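Local coordinates for protein tRNA-5-methyluridine(54) 2-sulfurtransferase (Pyrococcus horikoshii, PDB 3VRH) that catalyses the ATP-dependent 2-thiolation of 5-methyluridine 54 in the T loop of tRNA, a modification that stabilises tRNA at high temperature, at residues Met1-Cys6 and Met19-His25; Tyr11-His15 and Arg202-Ala206; Phe30-Ser35 and Val66-Leu70. One frame throughout, in Å; residues are numbered along the deposited sequence.

Contact 1: residues Met1-Cys6 and Met19-His25. With ZN (zinc ion), chain B.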
loop_
_atom_site.group_PDB
_atom_site.type_symbol
_atom_site.label_atom_id
_atom_site.label_comp_id
_atom_site.label_asym_id
_atom_site.label_seq_id
_atom_site.Cartn_x
_atom_site.Cartn_y
_atom_site.Cartn_z
ATOM N N MET A 1 15.786 4.072 33.358
ATOM C CA MET A 1 14.597 4.913 33.370
ATOM C C MET A 1 13.617 4.425 34.430
ATOM O O MET A 1 13.590 3.239 34.780
ATOM C CB MET A 1 13.910 4.903 32.003
ATOM C CG MET A 1 14.828 5.200 30.825
ATOM S SD MET A 1 15.586 6.838 30.908
ATOM C CE MET A 1 14.134 7.867 31.151
ATOM N N LYS A 2 12.809 5.343 34.940
ATOM C CA LYS A 2 11.807 4.977 35.933
ATOM C C LYS A 2 10.404 5.143 35.368
ATOM O O LYS A 2 10.190 5.883 34.407
ATOM C CB LYS A 2 11.993 5.787 37.221
ATOM C CG LYS A 2 13.289 5.427 37.974
ATOM C CD LYS A 2 13.360 3.922 38.296
ATOM C CE LYS A 2 14.771 3.468 38.705
ATOM N NZ LYS A 2 14.900 1.974 38.768
ATOM N N CYS A 3 9.458 4.432 35.963
ATOM C CA CYS A 3 8.085 4.476 35.515
ATOM C C CYS A 3 7.505 5.888 35.664
ATOM O O CYS A 3 7.872 6.641 36.570
ATOM C CB CYS A 3 7.252 3.444 36.291
ATOM S SG CYS A 3 5.494 3.431 35.881
ATOM N N LYS A 4 6.607 6.241 34.750
ATOM C CA LYS A 4 5.908 7.512 34.813
ATOM C C LYS A 4 5.029 7.625 36.070
ATOM O O LYS A 4 4.789 8.731 36.565
ATOM C CB LYS A 4 5.046 7.703 33.566
ATOM C CG LYS A 4 4.373 9.066 33.479
ATOM C CD LYS A 4 3.479 9.205 32.246
ATOM C CE LYS A 4 2.423 10.300 32.426
ATOM N NZ LYS A 4 1.525 10.435 31.222
ATOM N N PHE A 5 4.546 6.488 36.574
ATOM C CA PHE A 5 3.524 6.499 37.622
ATOM C C PHE A 5 3.994 6.022 38.995
ATOM O O PHE A 5 3.237 6.077 39.970
ATOM C CB PHE A 5 2.299 5.698 37.180
ATOM C CG PHE A 5 1.575 6.311 36.026
ATOM C CD1 PHE A 5 0.760 7.414 36.212
ATOM C CD2 PHE A 5 1.708 5.791 34.751
ATOM C CE1 PHE A 5 0.086 7.991 35.136
ATOM C CE2 PHE A 5 1.046 6.358 33.677
ATOM C CZ PHE A 5 0.236 7.461 33.867
ATOM N N CYS A 6 5.234 5.554 39.063
ATOM C CA CYS A 6 5.837 5.156 40.324
ATOM C C CYS A 6 7.349 5.149 40.212
ATOM O O CYS A 6 7.922 5.640 39.233
ATOM C CB CYS A 6 5.328 3.789 40.789
ATOM S SG CYS A 6 6.008 2.348 39.917
ATOM N N MET A 19 5.638 7.622 27.363
ATOM C CA MET A 19 5.818 7.309 28.777
ATOM C C MET A 19 6.597 6.011 28.961
ATOM O O MET A 19 6.419 5.049 28.210
ATOM C CB MET A 19 4.468 7.176 29.471
ATOM C CG MET A 19 3.535 6.190 28.806
ATOM S SD MET A 19 1.875 6.361 29.463
ATOM C CE MET A 19 0.908 5.576 28.167
ATOM N N TYR A 20 7.464 5.992 29.965
ATOM C CA TYR A 20 8.071 4.747 30.406
ATOM C C TYR A 20 7.141 4.155 31.442
ATOM O O TYR A 20 6.555 4.898 32.247
ATOM C CB TYR A 20 9.449 4.999 31.003
ATOM C CG TYR A 20 10.447 5.429 29.959
ATOM C CD1 TYR A 20 11.216 4.494 29.287
ATOM C CD2 TYR A 20 10.601 6.767 29.624
ATOM C CE1 TYR A 20 12.121 4.875 28.320
ATOM C CE2 TYR A 20 11.507 7.159 28.656
ATOM C CZ TYR A 20 12.264 6.206 28.007
ATOM O OH TYR A 20 13.172 6.584 27.041
ATOM N N LEU A 21 6.993 2.831 31.416
ATOM C CA LEU A 21 6.106 2.132 32.344
ATOM C C LEU A 21 6.767 0.891 32.930
ATOM O O LEU A 21 7.437 0.143 32.220
ATOM C CB LEU A 21 4.813 1.708 31.627
ATOM C CG LEU A 21 3.874 2.772 31.070
ATOM C CD1 LEU A 21 2.695 2.088 30.389
ATOM C CD2 LEU A 21 3.408 3.743 32.175
ATOM N N CYS A 22 6.550 0.665 34.223
ATOM C CA CYS A 22 6.972 -0.567 34.861
ATOM C C CYS A 22 6.037 -1.692 34.413
ATOM O O CYS A 22 5.029 -1.442 33.734
ATOM C CB CYS A 22 6.910 -0.424 36.383
ATOM S SG CYS A 22 5.238 -0.456 37.066
ATOM N N GLU A 23 6.372 -2.918 34.801
ATOM C CA GLU A 23 5.584 -4.087 34.439
ATOM C C GLU A 23 4.108 -3.943 34.772
ATOM O O GLU A 23 3.257 -4.177 33.925
ATOM C CB GLU A 23 6.129 -5.325 35.142
ATOM C CG GLU A 23 7.331 -5.959 34.479
ATOM C CD GLU A 23 7.525 -7.397 34.938
ATOM O OE1 GLU A 23 8.680 -7.885 34.915
ATOM O OE2 GLU A 23 6.510 -8.033 35.324
ATOM N N GLU A 24 3.803 -3.558 36.012
ATOM C CA GLU A 24 2.413 -3.550 36.461
ATOM C C GLU A 24 1.614 -2.439 35.817
ATOM O O GLU A 24 0.449 -2.628 35.467
ATOM C CB GLU A 24 2.331 -3.465 37.983
ATOM C CG GLU A 24 2.726 -4.764 38.673
ATOM C CD GLU A 24 1.847 -5.938 38.252
ATOM O OE1 GLU A 24 0.608 -5.760 38.168
ATOM O OE2 GLU A 24 2.396 -7.032 37.995
ATOM N N HIS A 25 2.242 -1.278 35.646
ATOM C CA HIS A 25 1.572 -0.158 34.998
ATOM C C HIS A 25 1.454 -0.359 33.496
ATOM O O HIS A 25 0.554 0.204 32.870
ATOM C CB HIS A 25 2.226 1.193 35.331
ATOM C CG HIS A 25 1.792 1.743 36.648
ATOM N ND1 HIS A 25 2.638 1.829 37.727
ATOM C CD2 HIS A 25 0.582 2.160 37.089
ATOM C CE1 HIS A 25 1.986 2.308 38.768
ATOM N NE2 HIS A 25 0.732 2.515 38.410
HETATM ZN ZN ZN B . 4.860 1.959 37.696
#

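Contact 2: residues Tyr11-His15 and Arg202-Ala206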
loop_
_atom_site.group_PDB
_atom_site.type_symbol
_atom_site.label_atom_id
_atom_site.label_comp_id
_atom_site.label_asym_id
_atom_site.label_seq_id
_atom_site.Cartn_x
_atom_site.Cartn_y
_atom_site.Cartn_z
ATOM N N TYR A 11 9.757 -0.873 32.414
ATOM C CA TYR A 11 9.733 -2.179 31.774
ATOM C C TYR A 11 9.677 -2.012 30.270
ATOM O O TYR A 11 10.185 -2.840 29.518
ATOM C CB TYR A 11 8.520 -2.963 32.249
ATOM C CG TYR A 11 8.239 -4.254 31.504
ATOM C CD1 TYR A 11 9.122 -5.322 31.573
ATOM C CD2 TYR A 11 7.062 -4.418 30.771
ATOM C CE1 TYR A 11 8.861 -6.507 30.920
ATOM C CE2 TYR A 11 6.784 -5.609 30.120
ATOM C CZ TYR A 11 7.692 -6.653 30.197
ATOM O OH TYR A 11 7.450 -7.859 29.554
ATOM N N ILE A 12 9.050 -0.932 29.830
ATOM C CA ILE A 12 8.891 -0.691 28.412
ATOM C C ILE A 12 8.638 0.796 28.151
ATOM O O ILE A 12 8.129 1.500 29.029
ATOM C CB ILE A 12 7.738 -1.551 27.866
ATOM C CG1 ILE A 12 7.629 -1.432 26.340
ATOM C CG2 ILE A 12 6.434 -1.195 28.567
ATOM C CD1 ILE A 12 6.598 -2.364 25.737
ATOM N N LYS A 13 9.025 1.278 26.970
ATOM C CA LYS A 13 8.673 2.632 26.535
ATOM C C LYS A 13 7.459 2.612 25.613
ATOM O O LYS A 13 7.447 1.920 24.608
ATOM C CB LYS A 13 9.850 3.325 25.847
ATOM C CG LYS A 13 9.525 4.746 25.373
ATOM C CD LYS A 13 10.783 5.475 24.892
ATOM C CE LYS A 13 10.514 6.951 24.600
ATOM N NZ LYS A 13 9.865 7.184 23.269
ATOM N N ILE A 14 6.420 3.344 25.992
ATOM C CA ILE A 14 5.219 3.461 25.181
ATOM C C ILE A 14 5.340 4.761 24.402
ATOM O O ILE A 14 5.689 5.796 24.979
ATOM C CB ILE A 14 3.947 3.504 26.063
ATOM C CG1 ILE A 14 3.862 2.255 26.948
ATOM C CG2 ILE A 14 2.688 3.665 25.202
ATOM C CD1 ILE A 14 3.908 0.963 26.165
ATOM N N HIS A 15 5.060 4.713 23.103
ATOM C CA HIS A 15 5.270 5.867 22.230
ATOM C C HIS A 15 4.094 6.824 22.242
ATOM O O HIS A 15 4.276 8.044 22.239
ATOM C CB HIS A 15 5.533 5.426 20.785
ATOM C CG HIS A 15 6.552 4.337 20.659
ATOM N ND1 HIS A 15 7.854 4.482 21.092
ATOM C CD2 HIS A 15 6.464 3.087 20.141
ATOM C CE1 HIS A 15 8.521 3.367 20.849
ATOM N NE2 HIS A 15 7.703 2.507 20.266
ATOM N N ARG A 202 4.400 -5.525 19.267
ATOM C CA ARG A 202 5.421 -5.334 20.283
ATOM C C ARG A 202 4.801 -5.267 21.696
ATOM O O ARG A 202 5.330 -5.846 22.653
ATOM C CB ARG A 202 6.156 -4.049 19.933
ATOM C CG ARG A 202 7.147 -3.557 20.911
ATOM C CD ARG A 202 7.434 -2.086 20.583
ATOM N NE ARG A 202 8.296 -1.522 21.599
ATOM C CZ ARG A 202 7.971 -0.506 22.391
ATOM N NH1 ARG A 202 6.798 0.095 22.261
ATOM N NH2 ARG A 202 8.848 -0.075 23.293
ATOM N N GLU A 203 3.668 -4.582 21.825
ATOM C CA GLU A 203 2.974 -4.532 23.124
ATOM C C GLU A 203 2.408 -5.907 23.510
ATOM O O GLU A 203 2.440 -6.290 24.666
ATOM C CB GLU A 203 1.882 -3.462 23.110
ATOM C CG GLU A 203 2.470 -2.073 23.026
ATOM C CD GLU A 203 1.442 -0.998 22.811
ATOM O OE1 GLU A 203 0.387 -1.270 22.200
ATOM O OE2 GLU A 203 1.708 0.137 23.252
ATOM N N VAL A 204 1.916 -6.651 22.522
ATOM C CA VAL A 204 1.433 -8.004 22.767
ATOM C C VAL A 204 2.551 -8.898 23.289
ATOM O O VAL A 204 2.392 -9.557 24.331
ATOM C CB VAL A 204 0.782 -8.625 21.525
ATOM C CG1 VAL A 204 0.432 -10.080 21.778
ATOM C CG2 VAL A 204 -0.463 -7.828 21.121
ATOM N N VAL A 205 3.682 -8.912 22.586
ATOM C CA VAL A 205 4.852 -9.635 23.080
ATOM C C VAL A 205 5.180 -9.241 24.522
ATOM O O VAL A 205 5.325 -10.108 25.395
ATOM C CB VAL A 205 6.101 -9.428 22.191
ATOM C CG1 VAL A 205 7.357 -9.975 22.899
ATOM C CG2 VAL A 205 5.909 -10.111 20.844
ATOM N N ALA A 206 5.261 -7.942 24.785
ATOM C CA ALA A 206 5.589 -7.491 26.132
ATOM C C ALA A 206 4.549 -7.921 27.184
ATOM O O ALA A 206 4.883 -8.217 28.336
ATOM C CB ALA A 206 5.808 -5.978 26.150
HETATM O O HOH W 1 10.846 -0.128 25.230
#

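Contact 3: residues Phe30-Ser35 and Val66-Leu70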
loop_
_atom_site.group_PDB
_atom_site.type_symbol
_atom_site.label_atom_id
_atom_site.label_comp_id
_atom_site.label_asym_id
_atom_site.label_seq_id
_atom_site.Cartn_x
_atom_site.Cartn_y
_atom_site.Cartn_z
ATOM N N PHE A 30 -2.208 -1.748 29.085
ATOM C CA PHE A 30 -2.590 -2.637 27.986
ATOM C C PHE A 30 -4.048 -3.054 28.139
ATOM O O PHE A 30 -4.829 -3.033 27.177
ATOM C CB PHE A 30 -1.673 -3.859 27.969
ATOM C CG PHE A 30 -1.850 -4.758 26.770
ATOM C CD1 PHE A 30 -2.774 -5.786 26.789
ATOM C CD2 PHE A 30 -1.030 -4.622 25.645
ATOM C CE1 PHE A 30 -2.918 -6.636 25.705
ATOM C CE2 PHE A 30 -1.181 -5.473 24.556
ATOM C CZ PHE A 30 -2.128 -6.482 24.598
ATOM N N GLU A 31 -4.406 -3.416 29.360
ATOM C CA GLU A 31 -5.760 -3.848 29.665
ATOM C C GLU A 31 -6.770 -2.716 29.459
ATOM O O GLU A 31 -7.867 -2.928 28.926
ATOM C CB GLU A 31 -5.812 -4.396 31.103
ATOM C CG GLU A 31 -5.060 -5.723 31.292
ATOM C CD GLU A 31 -4.456 -5.882 32.695
ATOM O OE1 GLU A 31 -3.530 -6.706 32.866
ATOM O OE2 GLU A 31 -4.895 -5.172 33.621
ATOM N N ARG A 32 -6.393 -1.508 29.869
ATOM C CA ARG A 32 -7.242 -0.339 29.626
ATOM C C ARG A 32 -7.433 -0.063 28.140
ATOM O O ARG A 32 -8.553 0.175 27.690
ATOM C CB ARG A 32 -6.650 0.902 30.284
ATOM C CG ARG A 32 -6.737 0.897 31.783
ATOM C CD ARG A 32 -5.941 2.054 32.375
ATOM N NE ARG A 32 -6.092 2.126 33.824
ATOM C CZ ARG A 32 -7.108 2.724 34.436
ATOM N NH1 ARG A 32 -8.064 3.311 33.722
ATOM N NH2 ARG A 32 -7.166 2.739 35.762
ATOM N N LYS A 33 -6.342 -0.082 27.381
ATOM C CA LYS A 33 -6.433 0.136 25.936
ATOM C C LYS A 33 -7.389 -0.866 25.277
ATOM O O LYS A 33 -8.227 -0.501 24.457
ATOM C CB LYS A 33 -5.058 0.045 25.290
ATOM C CG LYS A 33 -5.037 0.477 23.825
ATOM C CD LYS A 33 -3.643 0.970 23.429
ATOM C CE LYS A 33 -3.681 2.376 22.809
ATOM N NZ LYS A 33 -2.306 2.934 22.486
ATOM N N VAL A 34 -7.275 -2.134 25.656
ATOM C CA VAL A 34 -8.134 -3.149 25.064
ATOM C C VAL A 34 -9.589 -2.872 25.453
ATOM O O VAL A 34 -10.501 -2.963 24.627
ATOM C CB VAL A 34 -7.714 -4.576 25.496
ATOM C CG1 VAL A 34 -8.728 -5.597 25.018
ATOM C CG2 VAL A 34 -6.325 -4.911 24.941
ATOM N N SER A 35 -9.790 -2.523 26.716
ATOM C CA SER A 35 -11.117 -2.144 27.190
ATOM C C SER A 35 -11.675 -0.936 26.416
ATOM O O SER A 35 -12.843 -0.910 26.027
ATOM C CB SER A 35 -11.062 -1.825 28.672
ATOM O OG SER A 35 -12.356 -1.514 29.106
ATOM N N VAL A 66 -6.756 -11.426 28.517
ATOM C CA VAL A 66 -7.242 -10.102 28.881
ATOM C C VAL A 66 -8.766 -10.024 28.960
ATOM O O VAL A 66 -9.298 -9.400 29.877
ATOM C CB VAL A 66 -6.694 -8.983 27.946
ATOM C CG1 VAL A 66 -7.280 -7.627 28.315
ATOM C CG2 VAL A 66 -5.179 -8.909 28.041
ATOM N N LEU A 67 -9.463 -10.633 28.006
ATOM C CA LEU A 67 -10.922 -10.669 28.077
ATOM C C LEU A 67 -11.364 -11.270 29.413
ATOM O O LEU A 67 -12.318 -10.797 30.021
ATOM C CB LEU A 67 -11.511 -11.480 26.931
ATOM C CG LEU A 67 -11.387 -10.845 25.542
ATOM C CD1 LEU A 67 -12.077 -11.707 24.525
ATOM C CD2 LEU A 67 -11.954 -9.450 25.522
ATOM N N LYS A 68 -10.630 -12.284 29.872
ATOM C CA LYS A 68 -10.910 -12.950 31.147
ATOM C C LYS A 68 -10.661 -12.004 32.311
ATOM O O LYS A 68 -11.509 -11.850 33.192
ATOM C CB LYS A 68 -10.022 -14.194 31.309
ATOM C CG LYS A 68 -10.362 -15.067 32.512
ATOM C CD LYS A 68 -11.631 -15.866 32.262
ATOM C CE LYS A 68 -11.964 -16.726 33.478
ATOM N NZ LYS A 68 -13.318 -17.305 33.351
ATOM N N LYS A 69 -9.486 -11.381 32.318
ATOM C CA LYS A 69 -9.124 -10.445 33.379
ATOM C C LYS A 69 -10.094 -9.252 33.427
ATOM O O LYS A 69 -10.428 -8.745 34.500
ATOM C CB LYS A 69 -7.685 -9.981 33.209
ATOM C CG LYS A 69 -7.180 -9.118 34.351
ATOM C CD LYS A 69 -5.672 -8.936 34.274
ATOM C CE LYS A 69 -5.169 -8.072 35.427
ATOM N NZ LYS A 69 -3.711 -7.777 35.382
ATOM N N LEU A 70 -10.574 -8.835 32.260
ATOM C CA LEU A 70 -11.538 -7.740 32.181
ATOM C C LEU A 70 -12.914 -8.139 32.695
ATOM O O LEU A 70 -13.748 -7.279 32.946
ATOM C CB LEU A 70 -11.653 -7.195 30.755
ATOM C CG LEU A 70 -10.442 -6.386 30.296
ATOM C CD1 LEU A 70 -10.674 -5.750 28.915
ATOM C CD2 LEU A 70 -10.115 -5.322 31.333
#

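Contact 1: residues Met1-Cys6 and Met19-His25
Over one face of the His-25 imidazole sits Phe-5 CB, 3.7 Å from the ring centroid and almost on the ring normal. Cys-6 SG lies at the edge of the same ring, near its plane. His-25 ND1 binds zinc at 2.2 Å and completes, with Cys-3 SG, Cys-6 SG and Cys-22 SG, the Cys3His zinc site of the N-terminal LIM-type domain. Cys-3 and Cys-6 form the CxxC pair of residues 1-6. Cys-22 and His-25 come from residues 19-25, where strand 19-21 gives way to a helix. The Phe-5 ring lies obliquely to the imidazole, planes 38° apart. Over the centre of one of its faces stands CG of Lys-4, its neighbour in the same segment, 4.3 Å above the plane. The ring edge meets Leu-21 CD2, with Phe-5 CD2 3.7 Å from that methyl. Met-19 SD, also at the edge, lies farther off. The Tyr-20 ring is covered on one face by Met-1, a Met-aromatic contact with CH-pi character. Met-1 CG and CE both lie over it, and SD stands above at a distance. The Met-1 chain does this by bending at both chi2 and chi3. Lys-4 runs extended beyond CG and lays its CD 3.6 Å from Met-19 CB.

Lys-4 N donates to Tyr-20 O at 2.8 Å, tilted from the carbonyl plane. Two of the zinc-bound sulfurs also accept backbone N-H bonds. Cys-3 SG accepts from Phe-5 N and from Cys-22 N. Cys-22 is the N-cap of the helix, and its SG accepts from His-25 N. Such N-H donors would probably offset part of the negative charge of the thiolates. The N-H of Cys-22 points almost straight at Cys-3 SG, 163° at the hydrogen, with the N to SG distance 3.4 Å.

Contact 2: residues Tyr11-His15 and Arg202-Ala206
Strand 12-14 and helix 202-206 run roughly antiparallel, their axes at 147° and 10.7 Å apart at closest approach. Arg-202 reaches across with an extended chain and grips Lys-13 O end-on with two nitrogens. NH2 lies 2.8 Å from Lys-13 O and NH1 3.0 Å from it. The carbonyl oxygen sits in the guanidinium plane, which fixes the rotation of the group and turns its edge to the strand. Ile-12 CG1 covers one face of the guanidinium. His-15 NE2 lies over the opposite face, its ring tilted by 22°, with no hydrogen bond. Ile-12 CD1 continues to Ala-206 CB at 3.7 Å. Ile-14 CD1 touches Glu-203 OE2, an oxygen whose hydrogen bond goes to Tyr-29. Tyr-11 swings its ring away from its own amide (chi1 171°), and this brings the hydroxyl to the helix, where OH donates to a lone pair of Ala-206 O at 2.9 Å. A phenylalanine here would probably leave Ala-206 O without this donor and the ring less firmly tied to the helix. Opposite Leu-21 the first strand carries two residues, Tyr-11 and Ile-12, which makes a classic beta bulge in the hairpin of the zinc-binding domain, here docked on a helix of the PP-loop domain.

Contact 3: residues Phe30-Ser35 and Val66-Leu70
Glu-31 reaches from helix 23-40 to Lys-69 of helix 58-69. Its CB leaves the first helix beside Leu-70, 4.4 Å from Leu-70 CD2. CG lies anti to the carbonyl carbon (chi1 -69°) and passes Val-66 CG1 at 4.2 Å. A bend at chi2 (149°) then turns the carboxylate to the lysine. CD lies 3.6 Å from Lys-69 CE. OE1 forms the salt bridge, 2.7 Å from Lys-69 NZ. The ammonium comes from the syn side of OE1 but 32° out of the carboxylate plane. OE2 is farther from Lys-69 NZ, so the grip is mainly through one oxygen. OE1 also has a hydrogen bond to Tyr-207 OH, so two donors hold it. The two chains cross at about a right angle, with Lys-69 fully extended beyond CG.

The rest of the contact is apolar. Val-34 and Val-66 meet tip to tip, their CG1 methyls 4.1 Å apart. Val-66 CG2 touches the Phe-30 ring at its edge, 4.0 Å from Phe-30 CE1. Leu-70 CD1 lies against Ser-35 CB and the backbone oxygen of Glu-31. Tyr-207, from helix 201-211, stacks on Phe-30 and also touches Val-66 and Lys-69. The helix that begins at the zinc site thus packs on helix 58-69, whose Asp-59 and Ser-60 line the bicine pocket. This joins the zinc domain to the nucleotide-binding PP-loop (HUP) domain.

The three contacts lie on the same side of the chain's centre. Contacts 1 and 2 are 11 Å apart between centres and share the two-stranded sheet of strands 12-14 and 19-21. Their segments alternate along the chain. Contact 3 lies 18 Å from contact 1 and 15 Å from contact 2, centre to centre. It follows contact 1 in sequence and is nested within the long loop closed by contact 2. Helix 23-40 starts at contact 1 and carries one half of contact 3. Phe-30 of contact 3 also packs on the Glu-203 and Val-204 backbone of contact 2. The N-terminal zinc domain is thus joined to the PP-loop domain through both its hairpin and its following helix.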